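Side-chain contacts in uncharacterized protein Rv2277c (Mycobacterium tuberculosis, PDB 5VUG), which probably hydrolyses phosphoric diesters such as glycerophosphodiesters, through a TIM-barrel domain of the glycerophosphodiester phosphodiesterase family: residues S155-A158 and D159-A162; S165-E168 and G169-V172; D177-R180 and Q181-N185; V14-R17 and A18-D22; S234-C237 and F238-S242. One frame throughout, in Å; residues are numbered along the deposited sequence.

Contact 1 (S155-A158 and D159-A162)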
# COMPACT_ATOMS: atom_id res chain seq x y z
N SER A 155 10.61 16.28 10.27
CA SER A 155 9.18 16.31 10.58
C SER A 155 8.46 15.27 9.74
O SER A 155 8.85 14.99 8.60
CB SER A 155 8.57 17.70 10.32
OG SER A 155 7.19 17.73 10.68
N THR A 156 7.37 14.71 10.29
CA THR A 156 6.46 13.94 9.44
C THR A 156 5.64 14.82 8.51
O THR A 156 5.02 14.29 7.57
CB THR A 156 5.49 13.10 10.29
OG1 THR A 156 4.71 13.97 11.10
CG2 THR A 156 6.24 12.09 11.18
N ASN A 157 5.63 16.14 8.72
CA ASN A 157 4.72 17.06 8.07
C ASN A 157 5.48 17.84 7.00
O ASN A 157 6.42 18.58 7.31
CB ASN A 157 4.14 18.01 9.12
CG ASN A 157 3.07 18.94 8.57
OD1 ASN A 157 3.14 19.39 7.42
ND2 ASN A 157 2.08 19.24 9.39
N ALA A 158 5.05 17.70 5.74
CA ALA A 158 5.74 18.35 4.63
C ALA A 158 5.76 19.86 4.77
O ALA A 158 6.70 20.51 4.28
CB ALA A 158 5.08 17.94 3.31
N ASP A 159 4.75 20.45 5.42
CA ASP A 159 4.74 21.91 5.55
C ASP A 159 5.84 22.39 6.49
O ASP A 159 6.39 23.48 6.29
CB ASP A 159 3.39 22.38 6.08
CG ASP A 159 2.24 22.08 5.14
OD1 ASP A 159 2.46 22.06 3.91
OD2 ASP A 159 1.11 21.87 5.64
N ILE A 160 6.15 21.60 7.51
CA ILE A 160 7.24 21.94 8.42
C ILE A 160 8.59 21.79 7.73
O ILE A 160 9.47 22.66 7.84
CB ILE A 160 7.13 21.10 9.71
CG1 ILE A 160 5.84 21.48 10.46
CG2 ILE A 160 8.34 21.32 10.60
CD1 ILE A 160 5.59 20.68 11.70
N THR A 161 8.78 20.68 7.00
CA THR A 161 9.99 20.50 6.19
C THR A 161 10.22 21.69 5.26
O THR A 161 11.33 22.22 5.17
CB THR A 161 9.89 19.21 5.37
OG1 THR A 161 9.70 18.10 6.25
CG2 THR A 161 11.15 18.98 4.54
N ALA A 162 9.17 22.12 4.54
CA ALA A 162 9.33 23.21 3.59
C ALA A 162 9.68 24.52 4.29
O ALA A 162 10.52 25.29 3.81
CB ALA A 162 8.06 23.37 2.75
O HOH W 1 8.08 15.89 6.15
O HOH W 2 0.39 21.55 8.47

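Contact 2 (S165-E168 and G169-V172)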
# COMPACT_ATOMS: atom_id res chain seq x y z
N SER A 165 13.30 24.50 5.32
CA SER A 165 14.19 24.74 4.18
C SER A 165 14.24 26.20 3.75
O SER A 165 15.18 26.58 3.06
CB SER A 165 13.80 23.84 3.01
OG SER A 165 14.12 22.49 3.31
N ARG A 166 13.27 27.02 4.16
CA ARG A 166 13.34 28.45 3.89
C ARG A 166 14.19 29.21 4.89
O ARG A 166 14.42 30.41 4.69
CB ARG A 166 11.93 29.06 3.81
CG ARG A 166 11.07 28.50 2.69
CD ARG A 166 9.79 29.31 2.49
NE ARG A 166 8.81 29.09 3.56
CZ ARG A 166 7.92 28.10 3.57
NH1 ARG A 166 7.88 27.22 2.57
NH2 ARG A 166 7.07 27.98 4.58
N GLN A 167 14.66 28.57 5.96
CA GLN A 167 15.52 29.23 6.94
C GLN A 167 16.99 29.06 6.55
O GLN A 167 17.47 27.93 6.38
CB GLN A 167 15.31 28.65 8.34
CG GLN A 167 13.93 28.85 8.92
CD GLN A 167 13.66 30.28 9.38
OE1 GLN A 167 14.57 31.01 9.78
NE2 GLN A 167 12.40 30.68 9.30
N GLU A 168 17.70 30.18 6.46
CA GLU A 168 19.10 30.17 6.08
C GLU A 168 19.93 29.34 7.05
O GLU A 168 19.83 29.50 8.27
CB GLU A 168 19.62 31.61 6.06
CG GLU A 168 21.13 31.74 5.95
CD GLU A 168 21.67 31.28 4.60
OE1 GLU A 168 20.89 31.24 3.63
OE2 GLU A 168 22.88 30.98 4.52
N GLY A 169 20.74 28.43 6.50
CA GLY A 169 21.69 27.67 7.27
C GLY A 169 21.17 26.39 7.89
O GLY A 169 21.97 25.63 8.45
N LEU A 170 19.87 26.11 7.81
CA LEU A 170 19.33 24.91 8.44
C LEU A 170 19.53 23.70 7.54
O LEU A 170 19.27 23.76 6.33
CB LEU A 170 17.84 25.06 8.73
CG LEU A 170 17.39 25.87 9.94
CD1 LEU A 170 15.93 25.59 10.25
CD2 LEU A 170 18.27 25.55 11.12
N GLN A 171 19.99 22.60 8.12
CA GLN A 171 20.04 21.32 7.44
C GLN A 171 18.72 20.60 7.69
O GLN A 171 18.29 20.47 8.84
CB GLN A 171 21.16 20.46 8.00
CG GLN A 171 22.55 21.06 7.90
CD GLN A 171 23.60 20.05 8.33
OE1 GLN A 171 23.91 19.92 9.52
NE2 GLN A 171 24.13 19.31 7.36
N VAL A 172 18.08 20.12 6.62
CA VAL A 172 16.73 19.58 6.72
C VAL A 172 16.68 18.18 6.12
O VAL A 172 17.17 17.95 5.00
CB VAL A 172 15.71 20.52 6.03
CG1 VAL A 172 14.29 20.01 6.22
CG2 VAL A 172 15.86 21.97 6.55
O HOH W 3 17.70 25.68 4.98

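Contact 3 (D177-R180 and Q181-N185)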
# COMPACT_ATOMS: atom_id res chain seq x y z
N ASP A 177 6.86 12.58 3.07
CA ASP A 177 6.09 12.25 1.87
C ASP A 177 6.98 11.69 0.77
O ASP A 177 6.62 10.70 0.11
CB ASP A 177 5.36 13.49 1.33
CG ASP A 177 4.17 13.90 2.18
OD1 ASP A 177 3.69 13.10 3.00
OD2 ASP A 177 3.69 15.05 2.00
N VAL A 178 8.14 12.31 0.55
CA VAL A 178 9.02 11.86 -0.54
C VAL A 178 9.69 10.54 -0.18
O VAL A 178 9.74 9.61 -1.00
CB VAL A 178 10.05 12.96 -0.87
CG1 VAL A 178 11.09 12.43 -1.87
CG2 VAL A 178 9.34 14.19 -1.44
N THR A 179 10.22 10.43 1.04
CA THR A 179 10.82 9.17 1.48
C THR A 179 9.84 8.02 1.35
O THR A 179 10.18 6.95 0.81
CB THR A 179 11.27 9.31 2.94
OG1 THR A 179 12.33 10.28 3.03
CG2 THR A 179 11.77 7.96 3.49
N ARG A 180 8.60 8.21 1.82
CA ARG A 180 7.59 7.15 1.77
C ARG A 180 7.27 6.77 0.33
O ARG A 180 7.10 5.59 0.01
CB ARG A 180 6.32 7.59 2.50
CG ARG A 180 5.27 6.47 2.64
CD ARG A 180 3.98 6.95 3.33
NE ARG A 180 3.45 8.13 2.65
CZ ARG A 180 3.45 9.36 3.17
NH1 ARG A 180 3.89 9.59 4.40
NH2 ARG A 180 3.00 10.37 2.43
N GLN A 181 7.15 7.76 -0.56
CA GLN A 181 6.87 7.49 -1.96
C GLN A 181 7.97 6.64 -2.59
O GLN A 181 7.70 5.67 -3.29
CB GLN A 181 6.74 8.81 -2.72
CG GLN A 181 6.37 8.62 -4.17
CD GLN A 181 4.94 8.19 -4.34
OE1 GLN A 181 4.01 8.93 -3.97
NE2 GLN A 181 4.73 7.00 -4.87
N ARG A 182 9.24 7.00 -2.33
CA ARG A 182 10.34 6.25 -2.91
C ARG A 182 10.38 4.83 -2.37
O ARG A 182 10.59 3.87 -3.13
CB ARG A 182 11.67 6.97 -2.67
CG ARG A 182 12.76 6.51 -3.62
CD ARG A 182 14.11 7.18 -3.40
NE ARG A 182 14.10 8.63 -3.61
CZ ARG A 182 14.08 9.53 -2.63
NH1 ARG A 182 14.05 9.13 -1.37
NH2 ARG A 182 14.08 10.82 -2.92
N LEU A 183 10.15 4.66 -1.07
CA LEU A 183 10.17 3.32 -0.47
C LEU A 183 9.05 2.46 -1.03
O LEU A 183 9.26 1.27 -1.30
CB LEU A 183 10.03 3.42 1.04
CG LEU A 183 11.28 3.88 1.79
CD1 LEU A 183 10.90 4.16 3.23
CD2 LEU A 183 12.41 2.83 1.68
N PHE A 184 7.85 3.02 -1.17
CA PHE A 184 6.74 2.23 -1.68
C PHE A 184 6.87 1.96 -3.17
O PHE A 184 6.48 0.88 -3.64
CB PHE A 184 5.39 2.83 -1.28
CG PHE A 184 4.93 2.40 0.08
CD1 PHE A 184 4.38 1.14 0.28
CD2 PHE A 184 5.09 3.23 1.19
CE1 PHE A 184 3.98 0.72 1.54
CE2 PHE A 184 4.68 2.82 2.46
CZ PHE A 184 4.12 1.56 2.62
N ASN A 185 7.41 2.90 -3.95
CA ASN A 185 7.70 2.58 -5.35
C ASN A 185 8.69 1.43 -5.45
O ASN A 185 8.49 0.49 -6.23
CB ASN A 185 8.22 3.82 -6.09
CG ASN A 185 7.10 4.69 -6.65
OD1 ASN A 185 6.02 4.20 -6.98
ND2 ASN A 185 7.37 5.99 -6.77

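Contact 4 (V14-R17 and A18-D22)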
# COMPACT_ATOMS: atom_id res chain seq x y z
N VAL A 14 21.32 6.06 17.47
CA VAL A 14 20.70 7.36 17.72
C VAL A 14 19.67 7.20 18.84
O VAL A 14 18.76 6.37 18.73
CB VAL A 14 20.07 7.95 16.45
CG1 VAL A 14 19.41 9.30 16.74
CG2 VAL A 14 21.12 8.10 15.34
N ALA A 15 19.80 7.98 19.91
CA ALA A 15 18.92 7.86 21.07
C ALA A 15 17.58 8.53 20.79
O ALA A 15 17.50 9.76 20.69
CB ALA A 15 19.58 8.46 22.31
N HIS A 16 16.52 7.72 20.71
CA HIS A 16 15.19 8.24 20.38
C HIS A 16 14.59 8.99 21.56
O HIS A 16 14.33 8.40 22.61
CB HIS A 16 14.29 7.07 20.01
CG HIS A 16 12.93 7.48 19.53
ND1 HIS A 16 11.79 6.80 19.88
CD2 HIS A 16 12.54 8.49 18.72
CE1 HIS A 16 10.74 7.39 19.32
NE2 HIS A 16 11.17 8.41 18.60
N ARG A 17 14.32 10.29 21.37
CA ARG A 17 13.86 11.17 22.45
C ARG A 17 14.83 11.12 23.63
O ARG A 17 14.43 11.15 24.79
CB ARG A 17 12.43 10.86 22.91
CG ARG A 17 11.44 10.57 21.80
CD ARG A 17 10.11 10.19 22.43
NE ARG A 17 9.19 9.62 21.46
CZ ARG A 17 8.23 8.76 21.77
NH1 ARG A 17 7.43 8.29 20.83
NH2 ARG A 17 8.06 8.37 23.04
N ALA A 18 16.13 11.04 23.30
CA ALA A 18 17.21 10.92 24.27
C ALA A 18 17.20 9.59 25.02
O ALA A 18 17.88 9.46 26.04
CB ALA A 18 17.28 12.11 25.25
N GLY A 19 16.48 8.59 24.50
CA GLY A 19 16.49 7.26 25.08
C GLY A 19 15.34 7.00 26.03
O GLY A 19 15.55 6.69 27.21
N THR A 20 14.12 7.05 25.48
CA THR A 20 12.88 7.09 26.26
C THR A 20 12.70 5.88 27.19
O THR A 20 12.02 6.00 28.22
CB THR A 20 11.71 7.26 25.28
OG1 THR A 20 10.46 7.25 25.97
CG2 THR A 20 11.71 6.16 24.25
N ARG A 21 13.27 4.72 26.85
CA ARG A 21 13.12 3.55 27.71
C ARG A 21 13.96 3.65 28.98
O ARG A 21 13.54 3.16 30.05
CB ARG A 21 13.48 2.29 26.93
CG ARG A 21 13.49 1.01 27.73
CD ARG A 21 12.12 0.65 28.26
NE ARG A 21 11.97 -0.79 28.41
CZ ARG A 21 12.54 -1.52 29.37
NH1 ARG A 21 13.30 -0.94 30.29
NH2 ARG A 21 12.34 -2.83 29.42
N ASP A 22 15.12 4.28 28.91
CA ASP A 22 16.09 4.25 29.99
C ASP A 22 15.86 5.33 31.05
O ASP A 22 16.09 5.09 32.24
CB ASP A 22 17.51 4.40 29.43
CG ASP A 22 17.93 3.24 28.55
OD1 ASP A 22 17.30 2.16 28.61
OD2 ASP A 22 18.92 3.40 27.80

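Contact 5 (S234-C237 and F238-S242)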
# COMPACT_ATOMS: atom_id res chain seq x y z
N SER A 234 16.34 -1.22 -1.61
CA SER A 234 15.86 0.13 -1.35
C SER A 234 16.95 1.01 -0.73
O SER A 234 17.01 2.20 -1.03
CB SER A 234 14.58 0.12 -0.52
OG SER A 234 14.78 -0.39 0.78
N VAL A 235 17.83 0.44 0.10
CA VAL A 235 18.95 1.22 0.61
C VAL A 235 19.83 1.69 -0.55
O VAL A 235 20.20 2.87 -0.63
CB VAL A 235 19.76 0.42 1.65
CG1 VAL A 235 21.04 1.16 2.01
CG2 VAL A 235 18.92 0.19 2.90
N ASP A 236 20.14 0.78 -1.47
CA ASP A 236 20.96 1.14 -2.63
C ASP A 236 20.28 2.22 -3.48
O ASP A 236 20.95 3.12 -3.99
CB ASP A 236 21.27 -0.09 -3.48
CG ASP A 236 21.93 0.27 -4.80
OD1 ASP A 236 21.21 0.50 -5.81
OD2 ASP A 236 23.18 0.34 -4.84
N CYS A 237 18.96 2.11 -3.67
CA CYS A 237 18.23 3.16 -4.39
C CYS A 237 18.44 4.53 -3.73
O CYS A 237 18.74 5.51 -4.42
CB CYS A 237 16.75 2.80 -4.47
SG CYS A 237 15.62 4.19 -4.78
N PHE A 238 18.31 4.60 -2.41
CA PHE A 238 18.47 5.88 -1.72
C PHE A 238 19.90 6.40 -1.82
O PHE A 238 20.12 7.59 -2.05
CB PHE A 238 18.06 5.76 -0.25
CG PHE A 238 16.59 5.96 0.00
CD1 PHE A 238 15.66 5.05 -0.49
CD2 PHE A 238 16.14 7.05 0.74
CE1 PHE A 238 14.30 5.24 -0.25
CE2 PHE A 238 14.79 7.24 0.99
CZ PHE A 238 13.86 6.34 0.49
N ARG A 239 20.89 5.51 -1.66
CA ARG A 239 22.24 5.95 -1.36
C ARG A 239 23.20 5.98 -2.54
O ARG A 239 24.20 6.71 -2.48
CB ARG A 239 22.85 5.07 -0.27
CG ARG A 239 22.25 5.34 1.09
CD ARG A 239 23.24 4.97 2.16
NE ARG A 239 23.36 3.53 2.25
CZ ARG A 239 24.48 2.90 2.58
NH1 ARG A 239 24.49 1.57 2.65
NH2 ARG A 239 25.58 3.59 2.83
N SER A 240 22.94 5.22 -3.60
CA SER A 240 23.94 5.05 -4.64
C SER A 240 24.14 6.36 -5.40
O SER A 240 23.19 6.90 -5.98
CB SER A 240 23.54 3.94 -5.59
OG SER A 240 24.53 3.76 -6.58
N GLN A 241 25.38 6.85 -5.40
CA GLN A 241 25.78 8.05 -6.14
C GLN A 241 25.02 9.30 -5.70
O GLN A 241 24.93 10.27 -6.45
CB GLN A 241 25.68 7.86 -7.66
CG GLN A 241 26.45 6.65 -8.18
CD GLN A 241 27.90 6.65 -7.74
OE1 GLN A 241 28.60 7.65 -7.89
NE2 GLN A 241 28.35 5.53 -7.19
N SER A 242 24.47 9.30 -4.49
CA SER A 242 23.67 10.41 -4.02
C SER A 242 24.17 11.06 -2.75
O SER A 242 23.82 12.22 -2.49
CB SER A 242 22.22 9.97 -3.77
OG SER A 242 22.18 9.09 -2.66
O HOH W 4 20.12 5.61 -6.63

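Contact 1 (S155-A158 and D159-A162)
S155 meets I160 where the chain leaves strand 151-154 and turns into helix 158-165. Its CB lies 3.6 Å from I160 CG2, while OG comes equally near to I160 CB and CD1, so the serine rests along the flank of the isoleucine. The same hydroxyl works in two other directions: it accepts from N157 N at 3.0 Å, closing an ST turn, and it is hydrogen-bonded to the backbone oxygen of L126. A water joins S155 O to T161 OG1.

N157 is the N-cap. With CG anti to the backbone N (chi1 -175°), its amide folds forward over the first turn and OD1 accepts from D159 N at 2.8 Å, the donor tilted 21° from the carbonyl plane. The amide and the D159 carboxylate are turned 50° against each other, and a second water, accepting from ND2 and donating to OD2, spans them. Behind the cap, N157 O receives T161 N at 3.2 Å, in the carbonyl plane, and a weak bond from I160 N. A158 opens the helix proper, its O taking A162 N at 3.0 Å. D159 N and T161 N thus find acceptors on N157, with I160 N held weakly, and the D159 carboxylate, lying near the helix N-terminus, would probably be stabilised in its charged form.

Contact 2 (S165-E168 and G169-V172)
Q167 and L170 stand side by side and point the same way. The root of the glutamine, CB, lies against a methyl of the leucine, CD1 at 3.7 Å, and is 3.8 Å from L170 CG. Both side chains leave the backbone with CG anti to the carbonyl carbon, and the glutamine then bends at chi2 (-74°), which carries its amide away from the leucine. Together they face helix 134-145, Q167 against V135, S136 and A139, and L170 against L142.

What brings the two alongside is a type II beta turn from Q167 to L170, the link between helix 158-165 and strand 171-172 in the alternating helix and strand pattern of the TIM barrel. Its closing bond, L170 N to Q167 O at 3.3 Å, is straight but long, and counts as weak. A water close to Q167 O and L170 O, at 2.7 Å and 2.8 Å, lies beside this closure. G169 takes the third place of the turn with positive phi (87°), where a CB would run into E168 O. E168 at the second place swings outward, its chain bent at chi2, and CB, CG and CD all stay within about 3.5 Å of G169 N.

S165 and V172 meet farther from the turn, across the mouth of the loop. The serine hydroxyl approaches the branch point of the valine, with OG 3.7 Å from both CB and CG2. That oxygen also has a weak hydrogen bond with T161 O, while the valine packs on T161 and A164 of helix 158-165.

Contact 3 (D177-R180 and Q181-N185)
This is an i to i+4 contact along one helix, 176-189, on the outside of the barrel, where the helix lies between helix 232-239, strand 201-205 and the second subunit. R180 and F184 form the pair that faces the second subunit. R180 CG lies 3.6 Å from F184 CD2, and the two side chains run across one another with guanidinium and ring planes 44° apart. R180 O sits at the ring edge, near its plane, 3.3 Å from CD2, and also accepts F184 N at 2.9 Å.

On another side of the helix T179 and L183 run together, CG2 to CD1 3.9 Å, and both pack on F238 and on strand 201-205. V178 CG1 touches R182 NH2 at 3.6 Å. That guanidinium is held by E174 and by the carbonyl oxygens of P194 and Q195, and has a cation-pi contact with F238.

R180 starts straight and bends at chi3 (53°), bringing NH2 to D177 OD1 at 2.9 Å in a salt bridge that meets the carboxylate from above its plane. The other nitrogens leave the chain: NH1 forms a salt bridge with E214 of the second subunit and NE bonds S223 of that subunit. A buried arginine shared between two acids, one on each side of the subunit boundary, probably keeps its charge, and ties the helix to the dimer interface, where Q181 NE2 also bonds A224 O of the second subunit.

Contact 4 (V14-R17 and A18-D22)
R17 and T20 lie side by side where strand 12-16 gives way to a loop. R17 NH2 comes 3.9 Å from T20 OG1, and the two are joined through a common partner: E25 OE1 takes a salt bridge from NH2 and a hydrogen bond with OG1. The arginine is extended from CG to NE, and its CG lies over the centre of one face of the H16 ring, 3.8 Å above the plane. T20 has OG1 anti to the backbone N (chi1 178°), which leaves CG2 3.8 Å from H16 O.

A18 closes the type II beta turn from A15. Its N bonds A15 O at 3.2 Å from above the carbonyl plane. Its CB crowds R17 O at 3.0 Å, a consequence of its positive phi (68°). H16 O collects two donors, G19 N from above the carbonyl plane at 2.9 Å and T20 N nearly along the C=O axis at 3.2 Å.

The H16 ring itself is held from outside the turn: ND1 bonds D271, W43 meets it edge-to-face, and NE2 bonds a glycerol probably from the crystallisation liquor. An H16-R17 pair with E25 nearby is consistent with the active-site end of the barrel in this family. Strand 12-16 runs between the parallel strands 41-48 and 267-270, and A15 and A18 pack on helix 28-36 and on M42.

Contact 5 (S234-C237 and F238-S242)
C237 and F238, neighbours in sequence, form a sulfur-aromatic contact: C237 SG is 5.4 Å from the F238 ring centroid, 54° off the ring normal, so the sulfur approaches obliquely. Its nearest ring atom is CD1, 4.4 Å away. The same sulfur is committed to the disulfide with C192, which ties helix 232-239 to the loop after helix 176-189.

The F238 ring lies back along the helix, with S234 O at its edge, near its plane, 3.2 Å from CD1. That oxygen also receives F238 N in the regular helical bond. One residue further along, V235 and R239 run side by side: V235 CG1 touches the guanidinium at its edge, in plane, 3.3 Å from NE. A bend at chi3 (-72°) folds the arginine back to bring this about, and NE forms a long, weak ion pair with D266.

D236 and S240 mark where the helix lets go. S240 N bonds D236 O at 2.9 Å, while R239 N, already bonded to V235 O, reaches D236 O only weakly. With CG anti to the backbone N, the D236 carboxylate comes near S240 CB through OD2. S240 is the first residue to leave helical backbone angles. Beyond it S242 OG donates to F238 O at 2.6 Å, in the carbonyl plane and on a lone pair, and a water donates to C237 O and weakly to S240 O.

The helix lies against helix 176-189, with C237 on R182 and M186, while W230 meets the F238 ring edge-to-face and strand 245-249 follows S242.

In the fold
Contacts 1, 2 and 3 follow the chain through helix 158-165, strand 171-172 and helix 176-189. Contacts 1 and 2 touch through T161 CG2 and V172 CG1 at 3.7 Å, and contact 1 reaches contact 3 through A158 CB and D177 OD2 at 3.5 Å. Contacts 3 and 5, 13 Å between centres, are joined more closely: L183 CD2 lies 3.6 Å from F238 CE1, and R182 CD 3.6 Å from C237 SG. Contact 4 probably lies at the active-site end of the barrel, its H16 side chain about 3 Å from a bound glycerol; the S155 side chain is about 9 Å from a bound glycerol. Contacts 3 and 5 keep away, their nearest atoms about 15 Å and 14 Å from contact 4.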